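Local coordinates for uncharacterized protein (Bacteroides thetaiotaomicron, PDB 4QNI) that is of unknown function but probably acts as an auxiliary nutrient-binding lipoprotein, built from two mostly beta domains, in a gut bacterium, at residues P30-R33 against N39-E42; L52-S57 against L140-D145; L91-M96 against I162-P167; V247-D252 against N290-Y295; Y298-V301 against I305-Y308. All coordinates share one frame; numbering follows the deposited sequence.

Contact 1: residues P30-R33 against N39-E42; sequences PYSR and NYAE
Arg33 and Ala41 supply the one direct hydrogen bond between the two loop segments. Ala41 N donates to Arg33 O at 2.8 Å; the N-H points almost straight at the oxygen (171°), while the donor is tilted 30° from the carbonyl plane. A water 2.7 Å from Arg33 O also lies 2.9 Å from Glu42 N, whose proton it accepts. Its own proton may go to Arg33 O, although other acceptors compete.

The tighter packing is made by carbon atoms: the alkyl stems of Arg33 and Glu42, and Ser32 CB at the Tyr40 ring. Arg33 has CG anti to its backbone N (chi1 -177°), which brings CG to 3.8 Å from Ala41 CB. The stems of Arg33 and Glu42 lie side by side, with Arg33 CB 4.0 Å from Glu42 CG. Beyond CG the arginine bends twice, and its guanidinium turns from residues 39-42 and has Pro30 CG over the centre of one face, 3.4 Å above the plane. On the inner side, the buried Ser32 brings CB to the edge of the Tyr40 ring, in its plane, 3.7 Å from Tyr40 CE1.

The outer side is looser: Tyr40 and Ala41 are solvent-exposed. Residues outside the two segments hold the polar ends of the contact as a whole, with Tyr40 OH on Glu213, Ser32 OG on Gly46 and Glu213, Arg33 NH2 on Asn49 O and Glu42 OE2 in a salt bridge to Lys124.

Arg33 NE and Glu42 OE2 remain 6.5 Å apart, so any attraction between these charges is probably long-range. The chemistry implies a loop joined through one backbone carbonyl and carbon packing, its charged tips anchored to surrounding chain.

Contact 2: residues L52-S57 against L140-D145; sequences LPILVS and LQIVDD
The backbones carrying Leu52 and Ile54, and Leu140 and Ile142, run in the same sense but well apart, with CA atoms 10.9 Å (Leu52 to Leu140) and 9.2 Å (Ile54 to Ile142) from each other, a spacing too wide for backbone pairing and filled by side chains. Two methyl contacts bridge it, each made tip to tip. Leu52 CD2 meets Leu140 CD1 at 3.9 Å, and Ile54 CD1 meets Ile142 CD1 at 4.1 Å. The extended Ile54 chain (chi2 178°) carries its terminal methyl toward Ile142, which is bent at the same torsion (-59°). All four residues are buried, yet only about 115 Å² of surface is covered between the segments, so neighbours complete the layer. Leu163 packs on both leucines, and Val70 and Leu121 pack on Ile54. Ile13 of the second subunit also covers Ile54, and residues 54-56 pair in an antiparallel ladder with a strand of that subunit, so the sheet runs on across the interface. Strand 47-56 belongs to a three-stranded antiparallel sheet and strand 135-142 to a separate mixed sheet; such face-to-face apolar packing is that of a beta sandwich, consistent with the E-set, immunoglobulin-like assignment of this domain.

Contact 3: residues L91-M96 against I162-P167; sequences LYYEDM and ILRIFP
Arg164 meets Tyr93 at the ring's edge and not over its face. Followed outward, the arginine leaves CB with CG anti to the backbone N (chi1 175°), then bends at chi2 (83°), a turn that carries the chain toward residues 91-96. CB and CG make no close approach to that segment. CD is the first atom to arrive, 4.2 Å from Tyr93 CD1. Of the guanidinium, it is NH1 that lies in the plane of the tyrosine ring, 3.9 Å from Tyr93 CE1. The two side chains cross at about a right angle, with ring and guanidinium planes 58° apart, so this is not a stacked cation-pi pair. One face of the guanidinium is covered by Phe166, whose CZ stands 3.6 Å above its centre. The remaining tip, NH2, forms a salt bridge with Glu225, which probably balances the buried positive charge.

A second, purely apolar contact joins the next residue of the strand. Met96, present as selenomethionine, runs out extended and crosses Ile165 at about a right angle, its SE 3.8 Å from Ile165 CG1 and 4.1 Å from Ile165 CB. No direct backbone pairing links the segments here.

The reason lies in the strand order: strand 135-142 lies between them, parallel to 93-95 and antiparallel to 160-168. Tyr93 also packs on Leu80 of helix 74-85 and Val24 of strand 24-30 and has Lys135 as a cation-pi partner, while Met96 also packs on Ile130.

Contact 4: residues V247-D252 against N290-Y295; sequences VTISCD and NNVDYY. With EDO (1,2-ethanediol), chain E.
Tyr294, which touches Ile249 with its ring, holds that ring in a less common way: CG lies between the backbone N and the carbonyl carbon (chi1 68°), the crowded position for a side chain. In this setting its hydroxyl meets a bound 1,2-ethanediol, probably left from the crystallisation liquor. Tyr294 OH and O1 of the diol are 2.6 Å apart in a short hydrogen bond whose donor cannot be told, and O1 lies at the ring's edge, in its plane. Gly221 N, of the protein itself, is a second hydrogen-bond partner of the hydroxyl.

Between the segments themselves everything is apolar and hinges on Ile249, which loses about 64 Å² of surface to the other strand. Its two arms serve different partners. The CG1 arm is extended (chi2 178°) and delivers CD1 to Val292 CG1 at 4.0 Å, the two side chains crossing at about a right angle. The other branch, CG2, stands 4.5 Å from Tyr294 CD2 and approaches the ring obliquely. At that distance this is a looser contact than the one with Val292.

Ile249 and Val292 have CA atoms 8.2 Å apart, and no backbone bond joins them because strand 260-275 lies between strands 244-250 and 282-298 in the large antiparallel sheet. Pro267 of that middle strand and Ile235 of strand 234-240 also pack on Ile249. Phe259 touches both Ile249 and Tyr294, while Val310 of strand 306-321 borders the tyrosine from the next strand along.

Contact 5: residues Y298-V301 against I305-Y308; sequences YIPV and IIRY
Tyr298 and Ile306 exchange two backbone hydrogen bonds, forming an antiparallel hydrogen-bonded pair. Ile306 N donates to Tyr298 O at 2.9 Å, nearly straight (176°) and close to the direction of the carbonyl bond. The return bond, Tyr298 N to Ile306 O, is equally long at 2.9 Å, but its donor stands above the carbonyl plane, 39° out of it.

Packing spreads from this pair in three directions. Tyr298 has CG anti to its backbone N (chi1 178°), which swings its ring away from Tyr308. Its CB, placed by the backbone, meets the edge of the Tyr308 ring, in its plane, 3.8 Å from Tyr308 CE2. Farther out, Ile306 CD1 reaches Pro300 CG at 3.7 Å, the isoleucine and the proline ring crossing at about a right angle. Ile299 and Ile305 instead lie alongside each other and point the same way, with Ile299 CG1 3.7 Å from Ile305 CD1. Ile305 is exposed, so this last pairing forms the outer fringe of the contact.

Pro280 of the third subunit packs on Tyr298, Pro300, Ile306 and Tyr308, making this face part of an interface. Within the chain, Val184 of strand 180-188 supports Ile306 and Tyr308. Together the two bonds and flanking apolar pairs mark the end of a beta hairpin, in which strands 282-298 and 306-321 are joined by a short loop.

In the fold
The five contacts fall into two groups, with centres up to about 47 Å apart (contacts 2 and 5, on opposite sides of the chain's centre). Contacts 2 and 3 both reach the mixed sheet, contact 2 through strand 135-142 alone, and meet through Leu163, whose CD1 is 4.0 Å from Leu140 CD1. Contact 1 joins them where Tyr31 CA lies 4.2 Å from Pro167 CB. Contacts 4 and 5 lie along the large antiparallel sheet, and Tyr295 CB is 3.4 Å from Arg307 NH2. Contacts 3 and 5 approach to about 10 Å between nearest atoms. No active site or natural ligand has been assigned here; diol molecules lie at Tyr294 and near the Ser32 side chain.

Contact 1: residues P30-R33 against N39-E42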
# COMPACT_ATOMS: atom_id res chain seq x y z
N PRO A 30 -25.94 -21.83 0.46
CA PRO A 30 -26.96 -22.27 1.44
C PRO A 30 -26.82 -23.76 1.68
O PRO A 30 -26.52 -24.48 0.73
CB PRO A 30 -28.31 -21.90 0.78
CG PRO A 30 -28.01 -21.63 -0.61
CD PRO A 30 -26.55 -21.28 -0.76
N TYR A 31 -26.94 -24.21 2.95
CA TYR A 31 -26.80 -25.63 3.29
C TYR A 31 -27.83 -26.43 2.48
O TYR A 31 -27.50 -27.46 1.91
CB TYR A 31 -26.94 -25.85 4.79
CG TYR A 31 -27.03 -27.31 5.17
CD1 TYR A 31 -25.89 -28.10 5.25
CD2 TYR A 31 -28.26 -27.90 5.46
CE1 TYR A 31 -25.97 -29.46 5.59
CE2 TYR A 31 -28.36 -29.24 5.80
CZ TYR A 31 -27.21 -30.02 5.87
OH TYR A 31 -27.28 -31.34 6.23
N SER A 32 -29.04 -25.88 2.37
CA SER A 32 -30.13 -26.40 1.57
C SER A 32 -30.59 -25.34 0.57
O SER A 32 -30.86 -24.21 0.95
CB SER A 32 -31.30 -26.85 2.44
OG SER A 32 -30.99 -27.99 3.21
N ARG A 33 -30.66 -25.71 -0.69
CA ARG A 33 -31.20 -24.84 -1.74
C ARG A 33 -32.72 -25.07 -1.82
O ARG A 33 -33.18 -26.19 -2.03
CB ARG A 33 -30.53 -25.12 -3.10
CG ARG A 33 -31.00 -24.21 -4.22
CD ARG A 33 -30.58 -22.76 -3.99
NE ARG A 33 -29.14 -22.57 -4.13
CZ ARG A 33 -28.53 -21.39 -4.02
NH1 ARG A 33 -29.23 -20.31 -3.68
NH2 ARG A 33 -27.22 -21.30 -4.19
N ASN A 39 -39.61 -25.12 -0.29
CA ASN A 39 -39.46 -26.49 -0.83
C ASN A 39 -38.04 -26.67 -1.41
O ASN A 39 -37.52 -25.75 -2.05
CB ASN A 39 -40.50 -26.82 -1.91
CG ASN A 39 -41.92 -26.36 -1.65
OD1 ASN A 39 -42.48 -25.57 -2.42
ND2 ASN A 39 -42.54 -26.85 -0.58
N TYR A 40 -37.45 -27.87 -1.25
CA TYR A 40 -36.10 -28.19 -1.70
C TYR A 40 -35.97 -28.22 -3.22
O TYR A 40 -36.67 -28.96 -3.91
CB TYR A 40 -35.64 -29.51 -1.11
CG TYR A 40 -35.55 -29.48 0.39
CD1 TYR A 40 -34.56 -28.74 1.04
CD2 TYR A 40 -36.43 -30.22 1.18
CE1 TYR A 40 -34.48 -28.71 2.42
CE2 TYR A 40 -36.35 -30.20 2.57
CZ TYR A 40 -35.37 -29.44 3.18
OH TYR A 40 -35.29 -29.43 4.55
N ALA A 41 -34.99 -27.47 -3.70
CA ALA A 41 -34.69 -27.28 -5.11
C ALA A 41 -33.61 -28.19 -5.62
O ALA A 41 -33.54 -28.40 -6.83
CB ALA A 41 -34.27 -25.83 -5.33
N GLU A 42 -32.73 -28.72 -4.74
CA GLU A 42 -31.62 -29.53 -5.24
C GLU A 42 -31.62 -30.98 -4.77
O GLU A 42 -30.58 -31.65 -4.86
CB GLU A 42 -30.28 -28.85 -4.91
CG GLU A 42 -29.90 -27.80 -5.94
CD GLU A 42 -29.63 -28.27 -7.36
OE1 GLU A 42 -29.17 -29.42 -7.55
OE2 GLU A 42 -29.86 -27.46 -8.29
O HOH W 1 -32.27 -28.75 -1.91

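Contact 2: residues L52-S57 against L140-D145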
# COMPACT_ATOMS: atom_id res chain seq x y z
N LEU A 52 -20.82 -20.34 -10.22
CA LEU A 52 -19.52 -19.66 -10.17
C LEU A 52 -19.22 -18.96 -11.50
O LEU A 52 -19.06 -19.63 -12.52
CB LEU A 52 -18.42 -20.68 -9.81
CG LEU A 52 -16.97 -20.18 -9.71
CD1 LEU A 52 -16.74 -19.39 -8.42
CD2 LEU A 52 -15.99 -21.35 -9.79
N PRO A 53 -19.13 -17.61 -11.49
CA PRO A 53 -18.85 -16.89 -12.73
C PRO A 53 -17.45 -17.11 -13.28
O PRO A 53 -16.47 -17.21 -12.54
CB PRO A 53 -19.02 -15.42 -12.32
CG PRO A 53 -19.82 -15.45 -11.05
CD PRO A 53 -19.33 -16.67 -10.37
N ILE A 54 -17.37 -17.20 -14.61
CA ILE A 54 -16.15 -17.35 -15.39
C ILE A 54 -16.22 -16.25 -16.42
O ILE A 54 -17.22 -16.15 -17.14
CB ILE A 54 -16.02 -18.76 -16.01
CG1 ILE A 54 -15.73 -19.83 -14.91
CG2 ILE A 54 -14.96 -18.77 -17.12
CD1 ILE A 54 -15.64 -21.22 -15.39
N LEU A 55 -15.20 -15.39 -16.43
CA LEU A 55 -15.13 -14.24 -17.31
C LEU A 55 -14.29 -14.52 -18.54
O LEU A 55 -13.26 -15.19 -18.46
CB LEU A 55 -14.59 -13.03 -16.54
CG LEU A 55 -15.30 -12.66 -15.21
CD1 LEU A 55 -14.50 -11.60 -14.44
CD2 LEU A 55 -16.73 -12.18 -15.45
N VAL A 56 -14.75 -14.03 -19.69
CA VAL A 56 -14.11 -14.22 -21.00
C VAL A 56 -13.96 -12.88 -21.71
O VAL A 56 -14.94 -12.17 -21.89
CB VAL A 56 -14.92 -15.20 -21.89
CG1 VAL A 56 -14.11 -15.61 -23.12
CG2 VAL A 56 -15.38 -16.43 -21.12
N SER A 57 -12.75 -12.59 -22.19
CA SER A 57 -12.44 -11.41 -23.02
C SER A 57 -12.66 -11.75 -24.54
O SER A 57 -12.80 -12.92 -24.88
CB SER A 57 -11.00 -10.97 -22.77
OG SER A 57 -10.10 -11.97 -23.22
N LEU A 140 -9.88 -25.18 -7.90
CA LEU A 140 -10.17 -25.29 -9.34
C LEU A 140 -9.22 -24.47 -10.17
O LEU A 140 -8.71 -23.46 -9.71
CB LEU A 140 -11.62 -24.82 -9.66
CG LEU A 140 -12.77 -25.48 -8.88
CD1 LEU A 140 -14.02 -24.64 -8.93
CD2 LEU A 140 -13.04 -26.86 -9.39
N GLN A 141 -9.06 -24.85 -11.44
CA GLN A 141 -8.24 -24.10 -12.38
C GLN A 141 -8.86 -24.12 -13.76
O GLN A 141 -9.56 -25.07 -14.12
CB GLN A 141 -6.80 -24.66 -12.43
CG GLN A 141 -6.74 -26.11 -12.89
CD GLN A 141 -5.36 -26.72 -12.94
OE1 GLN A 141 -5.17 -27.89 -12.56
NE2 GLN A 141 -4.39 -25.99 -13.45
N ILE A 142 -8.59 -23.06 -14.54
CA ILE A 142 -8.91 -22.99 -15.96
C ILE A 142 -7.80 -23.79 -16.65
O ILE A 142 -6.63 -23.51 -16.39
CB ILE A 142 -9.03 -21.55 -16.51
CG1 ILE A 142 -10.12 -20.69 -15.78
CG2 ILE A 142 -9.18 -21.58 -18.03
CD1 ILE A 142 -11.56 -21.16 -15.80
N VAL A 143 -8.15 -24.82 -17.42
CA VAL A 143 -7.17 -25.69 -18.08
C VAL A 143 -6.71 -25.02 -19.37
O VAL A 143 -7.54 -24.53 -20.13
CB VAL A 143 -7.75 -27.12 -18.33
CG1 VAL A 143 -6.80 -27.98 -19.16
CG2 VAL A 143 -8.04 -27.80 -17.01
N ASP A 144 -5.40 -25.02 -19.61
CA ASP A 144 -4.81 -24.45 -20.81
C ASP A 144 -4.35 -25.56 -21.76
O ASP A 144 -3.79 -26.56 -21.31
CB ASP A 144 -3.64 -23.51 -20.45
CG ASP A 144 -3.80 -22.10 -20.98
OD1 ASP A 144 -4.56 -21.91 -21.97
OD2 ASP A 144 -3.14 -21.18 -20.44
N ASP A 145 -4.62 -25.39 -23.08
CA ASP A 145 -4.19 -26.34 -24.12
C ASP A 145 -4.15 -25.67 -25.49
O ASP A 145 -4.90 -24.73 -25.75
CB ASP A 145 -5.10 -27.58 -24.17
CG ASP A 145 -4.42 -28.85 -24.65
OD1 ASP A 145 -3.32 -29.18 -24.13
OD2 ASP A 145 -5.01 -29.56 -25.49

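Contact 3: residues L91-M96 against I162-P167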
# COMPACT_ATOMS: atom_id res chain seq x y z
N LEU A 91 -3.78 -27.89 10.51
CA LEU A 91 -4.36 -26.60 10.15
C LEU A 91 -4.59 -26.45 8.65
O LEU A 91 -5.11 -25.42 8.23
CB LEU A 91 -3.42 -25.47 10.62
CG LEU A 91 -3.13 -25.39 12.12
CD1 LEU A 91 -2.27 -24.19 12.42
CD2 LEU A 91 -4.40 -25.32 12.93
N TYR A 92 -4.16 -27.45 7.84
CA TYR A 92 -4.27 -27.37 6.38
C TYR A 92 -5.71 -27.23 5.91
O TYR A 92 -6.60 -27.74 6.58
CB TYR A 92 -3.70 -28.63 5.73
CG TYR A 92 -2.20 -28.71 5.58
CD1 TYR A 92 -1.36 -27.79 6.20
CD2 TYR A 92 -1.62 -29.70 4.80
CE1 TYR A 92 0.02 -27.86 6.06
CE2 TYR A 92 -0.23 -29.77 4.63
CZ TYR A 92 0.58 -28.85 5.25
OH TYR A 92 1.94 -28.95 5.10
N TYR A 93 -5.93 -26.57 4.77
CA TYR A 93 -7.23 -26.56 4.12
C TYR A 93 -7.39 -27.93 3.50
O TYR A 93 -6.44 -28.44 2.89
CB TYR A 93 -7.33 -25.45 3.06
CG TYR A 93 -7.23 -24.06 3.63
CD1 TYR A 93 -8.31 -23.49 4.30
CD2 TYR A 93 -6.08 -23.30 3.47
CE1 TYR A 93 -8.23 -22.20 4.83
CE2 TYR A 93 -5.99 -22.01 3.99
CZ TYR A 93 -7.07 -21.46 4.66
OH TYR A 93 -7.00 -20.19 5.21
N GLU A 94 -8.52 -28.59 3.73
CA GLU A 94 -8.72 -29.94 3.21
C GLU A 94 -9.36 -29.87 1.85
O GLU A 94 -10.20 -29.04 1.57
CB GLU A 94 -9.54 -30.82 4.16
CG GLU A 94 -8.79 -31.21 5.43
CD GLU A 94 -7.56 -32.08 5.28
OE1 GLU A 94 -7.57 -33.03 4.46
OE2 GLU A 94 -6.58 -31.83 6.03
N ASP A 95 -8.90 -30.74 0.99
CA ASP A 95 -9.31 -30.84 -0.40
C ASP A 95 -10.68 -31.53 -0.57
O ASP A 95 -10.78 -32.74 -0.62
CB ASP A 95 -8.22 -31.62 -1.16
CG ASP A 95 -8.32 -31.53 -2.65
OD1 ASP A 95 -9.35 -31.04 -3.15
OD2 ASP A 95 -7.34 -31.93 -3.33
N MSE A 96 -11.69 -30.71 -0.75
CA MSE A 96 -13.08 -31.12 -0.97
C MSE A 96 -13.30 -31.84 -2.29
O MSE A 96 -14.26 -32.61 -2.39
CB MSE A 96 -13.95 -29.87 -0.96
CG MSE A 96 -15.33 -30.12 -0.50
SE MSE A 96 -16.20 -28.41 -0.57
CE MSE A 96 -17.66 -28.87 0.52
N ILE A 162 -9.35 -21.01 -5.31
CA ILE A 162 -9.24 -21.83 -4.11
C ILE A 162 -10.42 -21.39 -3.26
O ILE A 162 -10.38 -20.32 -2.64
CB ILE A 162 -7.86 -21.67 -3.44
CG1 ILE A 162 -6.68 -21.95 -4.41
CG2 ILE A 162 -7.74 -22.51 -2.17
CD1 ILE A 162 -6.71 -23.26 -5.33
N LEU A 163 -11.54 -22.15 -3.33
CA LEU A 163 -12.78 -21.74 -2.69
C LEU A 163 -13.03 -22.37 -1.32
O LEU A 163 -13.33 -23.56 -1.22
CB LEU A 163 -14.02 -21.95 -3.59
CG LEU A 163 -13.90 -21.59 -5.09
CD1 LEU A 163 -15.05 -22.19 -5.90
CD2 LEU A 163 -13.74 -20.07 -5.32
N ARG A 164 -12.93 -21.55 -0.27
CA ARG A 164 -13.29 -21.97 1.07
C ARG A 164 -14.80 -21.97 1.09
O ARG A 164 -15.43 -20.89 0.97
CB ARG A 164 -12.70 -21.06 2.16
CG ARG A 164 -13.19 -21.42 3.56
CD ARG A 164 -12.39 -22.56 4.17
NE ARG A 164 -12.91 -22.99 5.47
CZ ARG A 164 -12.51 -22.52 6.65
NH1 ARG A 164 -11.62 -21.54 6.72
NH2 ARG A 164 -13.01 -23.01 7.77
N ILE A 165 -15.38 -23.17 1.10
CA ILE A 165 -16.83 -23.28 1.06
C ILE A 165 -17.42 -23.23 2.42
O ILE A 165 -17.09 -24.07 3.29
CB ILE A 165 -17.30 -24.58 0.33
CG1 ILE A 165 -16.67 -24.72 -1.09
CG2 ILE A 165 -18.83 -24.69 0.33
CD1 ILE A 165 -16.97 -23.63 -2.04
N PHE A 166 -18.32 -22.29 2.61
CA PHE A 166 -19.10 -22.24 3.84
C PHE A 166 -20.58 -22.51 3.56
O PHE A 166 -21.26 -21.61 3.07
CB PHE A 166 -18.98 -20.89 4.58
CG PHE A 166 -17.65 -20.62 5.21
CD1 PHE A 166 -17.22 -21.35 6.32
CD2 PHE A 166 -16.80 -19.65 4.69
CE1 PHE A 166 -15.96 -21.10 6.89
CE2 PHE A 166 -15.56 -19.40 5.28
CZ PHE A 166 -15.15 -20.13 6.36
N PRO A 167 -21.11 -23.70 3.90
CA PRO A 167 -22.58 -23.84 3.91
C PRO A 167 -23.17 -22.86 4.93
O PRO A 167 -22.52 -22.55 5.94
CB PRO A 167 -22.81 -25.28 4.39
CG PRO A 167 -21.49 -25.91 4.41
CD PRO A 167 -20.47 -24.86 4.53

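Contact 4: residues V247-D252 against N290-Y295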
# COMPACT_ATOMS: atom_id res chain seq x y z
N VAL A 247 -32.38 -23.50 22.97
CA VAL A 247 -31.19 -24.02 22.31
C VAL A 247 -30.69 -25.23 23.15
O VAL A 247 -30.69 -25.17 24.38
CB VAL A 247 -30.09 -22.92 22.11
CG1 VAL A 247 -28.80 -23.50 21.51
CG2 VAL A 247 -30.61 -21.77 21.23
N THR A 248 -30.34 -26.33 22.48
CA THR A 248 -29.74 -27.48 23.13
C THR A 248 -28.24 -27.38 22.89
O THR A 248 -27.79 -27.43 21.74
CB THR A 248 -30.33 -28.80 22.64
OG1 THR A 248 -31.74 -28.78 22.88
CG2 THR A 248 -29.67 -30.05 23.32
N ILE A 249 -27.47 -27.19 23.96
CA ILE A 249 -26.02 -27.11 23.90
C ILE A 249 -25.46 -28.46 24.31
O ILE A 249 -25.77 -28.94 25.40
CB ILE A 249 -25.43 -25.94 24.74
CG1 ILE A 249 -25.97 -24.57 24.27
CG2 ILE A 249 -23.91 -25.98 24.68
CD1 ILE A 249 -25.45 -23.31 25.13
N SER A 250 -24.67 -29.08 23.45
CA SER A 250 -24.09 -30.37 23.79
C SER A 250 -22.66 -30.49 23.25
O SER A 250 -22.17 -29.62 22.51
CB SER A 250 -24.95 -31.51 23.27
OG SER A 250 -25.09 -31.43 21.87
N CYS A 251 -22.00 -31.57 23.66
CA CYS A 251 -20.64 -31.91 23.29
C CYS A 251 -20.56 -33.42 23.17
O CYS A 251 -20.83 -34.12 24.14
CB CYS A 251 -19.67 -31.38 24.33
SG CYS A 251 -17.94 -31.68 23.94
N ASP A 252 -20.22 -33.92 21.97
CA ASP A 252 -20.15 -35.36 21.70
C ASP A 252 -19.01 -36.05 22.46
O ASP A 252 -19.13 -37.24 22.76
CB ASP A 252 -20.05 -35.63 20.19
CG ASP A 252 -21.37 -35.43 19.46
OD1 ASP A 252 -22.44 -35.51 20.11
OD2 ASP A 252 -21.34 -35.23 18.22
N ASN A 290 -29.15 -16.30 24.06
CA ASN A 290 -29.00 -15.89 25.44
C ASN A 290 -28.74 -17.05 26.36
O ASN A 290 -29.11 -18.19 26.06
CB ASN A 290 -30.26 -15.16 25.92
CG ASN A 290 -30.48 -13.83 25.26
OD1 ASN A 290 -31.51 -13.60 24.62
ND2 ASN A 290 -29.54 -12.93 25.41
N ASN A 291 -28.12 -16.75 27.51
CA ASN A 291 -27.83 -17.66 28.62
C ASN A 291 -26.98 -18.86 28.23
O ASN A 291 -27.23 -19.99 28.66
CB ASN A 291 -29.13 -18.11 29.32
CG ASN A 291 -29.82 -16.95 29.96
OD1 ASN A 291 -29.20 -16.19 30.71
ND2 ASN A 291 -31.07 -16.73 29.62
N VAL A 292 -25.93 -18.60 27.46
CA VAL A 292 -24.94 -19.60 27.12
C VAL A 292 -24.13 -19.72 28.41
O VAL A 292 -23.64 -18.73 28.91
CB VAL A 292 -24.09 -19.21 25.89
CG1 VAL A 292 -23.00 -20.23 25.64
CG2 VAL A 292 -24.96 -19.01 24.66
N ASP A 293 -24.10 -20.89 29.01
CA ASP A 293 -23.42 -21.09 30.27
C ASP A 293 -22.88 -22.52 30.34
O ASP A 293 -23.64 -23.46 30.57
CB ASP A 293 -24.38 -20.78 31.46
CG ASP A 293 -23.70 -20.60 32.80
OD1 ASP A 293 -22.55 -21.07 32.95
OD2 ASP A 293 -24.34 -20.08 33.71
N TYR A 294 -21.57 -22.68 30.14
CA TYR A 294 -20.95 -23.99 30.22
C TYR A 294 -19.48 -23.90 30.69
O TYR A 294 -18.84 -22.83 30.69
CB TYR A 294 -21.07 -24.79 28.90
CG TYR A 294 -20.28 -24.22 27.74
CD1 TYR A 294 -18.94 -24.57 27.54
CD2 TYR A 294 -20.89 -23.43 26.78
CE1 TYR A 294 -18.22 -24.08 26.46
CE2 TYR A 294 -20.17 -22.90 25.70
CZ TYR A 294 -18.84 -23.25 25.54
OH TYR A 294 -18.13 -22.77 24.47
N TYR A 295 -18.98 -25.07 31.08
CA TYR A 295 -17.63 -25.31 31.55
C TYR A 295 -16.94 -26.39 30.72
O TYR A 295 -17.59 -27.37 30.34
CB TYR A 295 -17.67 -25.79 32.99
CG TYR A 295 -18.19 -24.79 34.00
CD1 TYR A 295 -19.55 -24.71 34.29
CD2 TYR A 295 -17.31 -24.03 34.76
CE1 TYR A 295 -20.03 -23.84 35.26
CE2 TYR A 295 -17.78 -23.19 35.76
CZ TYR A 295 -19.14 -23.08 36.00
OH TYR A 295 -19.61 -22.24 36.97
C1 EDO E . -19.38 -20.23 21.98
O1 EDO E . -19.45 -21.41 22.75
C2 EDO E . -18.85 -19.08 22.82
O2 EDO E . -17.47 -19.28 23.10

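Contact 5: residues Y298-V301 against I305-Y308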
# COMPACT_ATOMS: atom_id res chain seq x y z
N TYR A 298 -9.53 -27.20 28.88
CA TYR A 298 -8.61 -27.09 27.76
C TYR A 298 -7.30 -27.75 28.22
O TYR A 298 -6.87 -27.50 29.36
CB TYR A 298 -8.42 -25.65 27.27
CG TYR A 298 -7.43 -25.58 26.13
CD1 TYR A 298 -7.71 -26.16 24.90
CD2 TYR A 298 -6.17 -25.02 26.31
CE1 TYR A 298 -6.77 -26.20 23.88
CE2 TYR A 298 -5.22 -25.01 25.27
CZ TYR A 298 -5.53 -25.61 24.07
OH TYR A 298 -4.61 -25.63 23.05
N ILE A 299 -6.72 -28.63 27.37
CA ILE A 299 -5.49 -29.36 27.69
C ILE A 299 -4.41 -28.96 26.66
O ILE A 299 -4.40 -29.50 25.54
CB ILE A 299 -5.75 -30.91 27.77
CG1 ILE A 299 -6.91 -31.27 28.75
CG2 ILE A 299 -4.49 -31.68 28.18
CD1 ILE A 299 -8.24 -31.60 28.04
N PRO A 300 -3.57 -27.95 26.98
CA PRO A 300 -2.51 -27.54 26.02
C PRO A 300 -1.48 -28.66 25.83
O PRO A 300 -1.19 -29.05 24.70
CB PRO A 300 -1.88 -26.31 26.69
CG PRO A 300 -2.73 -25.99 27.88
CD PRO A 300 -3.47 -27.21 28.25
N VAL A 301 -0.99 -29.21 26.94
CA VAL A 301 -0.07 -30.34 26.98
C VAL A 301 -0.62 -31.30 28.03
O VAL A 301 -1.33 -30.85 28.93
CB VAL A 301 1.42 -29.94 27.22
CG1 VAL A 301 1.97 -29.14 26.05
CG2 VAL A 301 1.61 -29.18 28.54
N ILE A 305 -4.25 -28.86 32.79
CA ILE A 305 -5.70 -28.71 32.65
C ILE A 305 -6.11 -27.29 33.07
O ILE A 305 -5.93 -26.91 34.24
CB ILE A 305 -6.51 -29.79 33.46
CG1 ILE A 305 -5.88 -31.22 33.51
CG2 ILE A 305 -7.98 -29.81 33.13
CD1 ILE A 305 -5.68 -32.04 32.16
N ILE A 306 -6.67 -26.51 32.12
CA ILE A 306 -7.19 -25.16 32.32
C ILE A 306 -8.70 -25.22 32.14
O ILE A 306 -9.18 -25.28 31.00
CB ILE A 306 -6.55 -24.09 31.40
CG1 ILE A 306 -5.01 -24.21 31.34
CG2 ILE A 306 -7.01 -22.68 31.81
CD1 ILE A 306 -4.41 -23.57 30.16
N ARG A 307 -9.44 -25.21 33.26
CA ARG A 307 -10.90 -25.28 33.25
C ARG A 307 -11.51 -23.90 33.01
O ARG A 307 -11.35 -22.98 33.83
CB ARG A 307 -11.42 -25.90 34.54
CG ARG A 307 -12.92 -26.12 34.49
CD ARG A 307 -13.32 -27.25 35.41
NE ARG A 307 -14.72 -27.63 35.26
CZ ARG A 307 -15.19 -28.44 34.32
NH1 ARG A 307 -14.37 -28.94 33.40
NH2 ARG A 307 -16.48 -28.75 34.29
N TYR A 308 -12.19 -23.75 31.87
CA TYR A 308 -12.83 -22.49 31.51
C TYR A 308 -14.30 -22.48 31.78
O TYR A 308 -14.96 -23.51 31.63
CB TYR A 308 -12.63 -22.19 30.02
CG TYR A 308 -11.23 -21.76 29.68
CD1 TYR A 308 -10.81 -20.45 29.89
CD2 TYR A 308 -10.32 -22.66 29.13
CE1 TYR A 308 -9.52 -20.04 29.55
CE2 TYR A 308 -9.03 -22.26 28.79
CZ TYR A 308 -8.63 -20.95 29.01
OH TYR A 308 -7.37 -20.52 28.68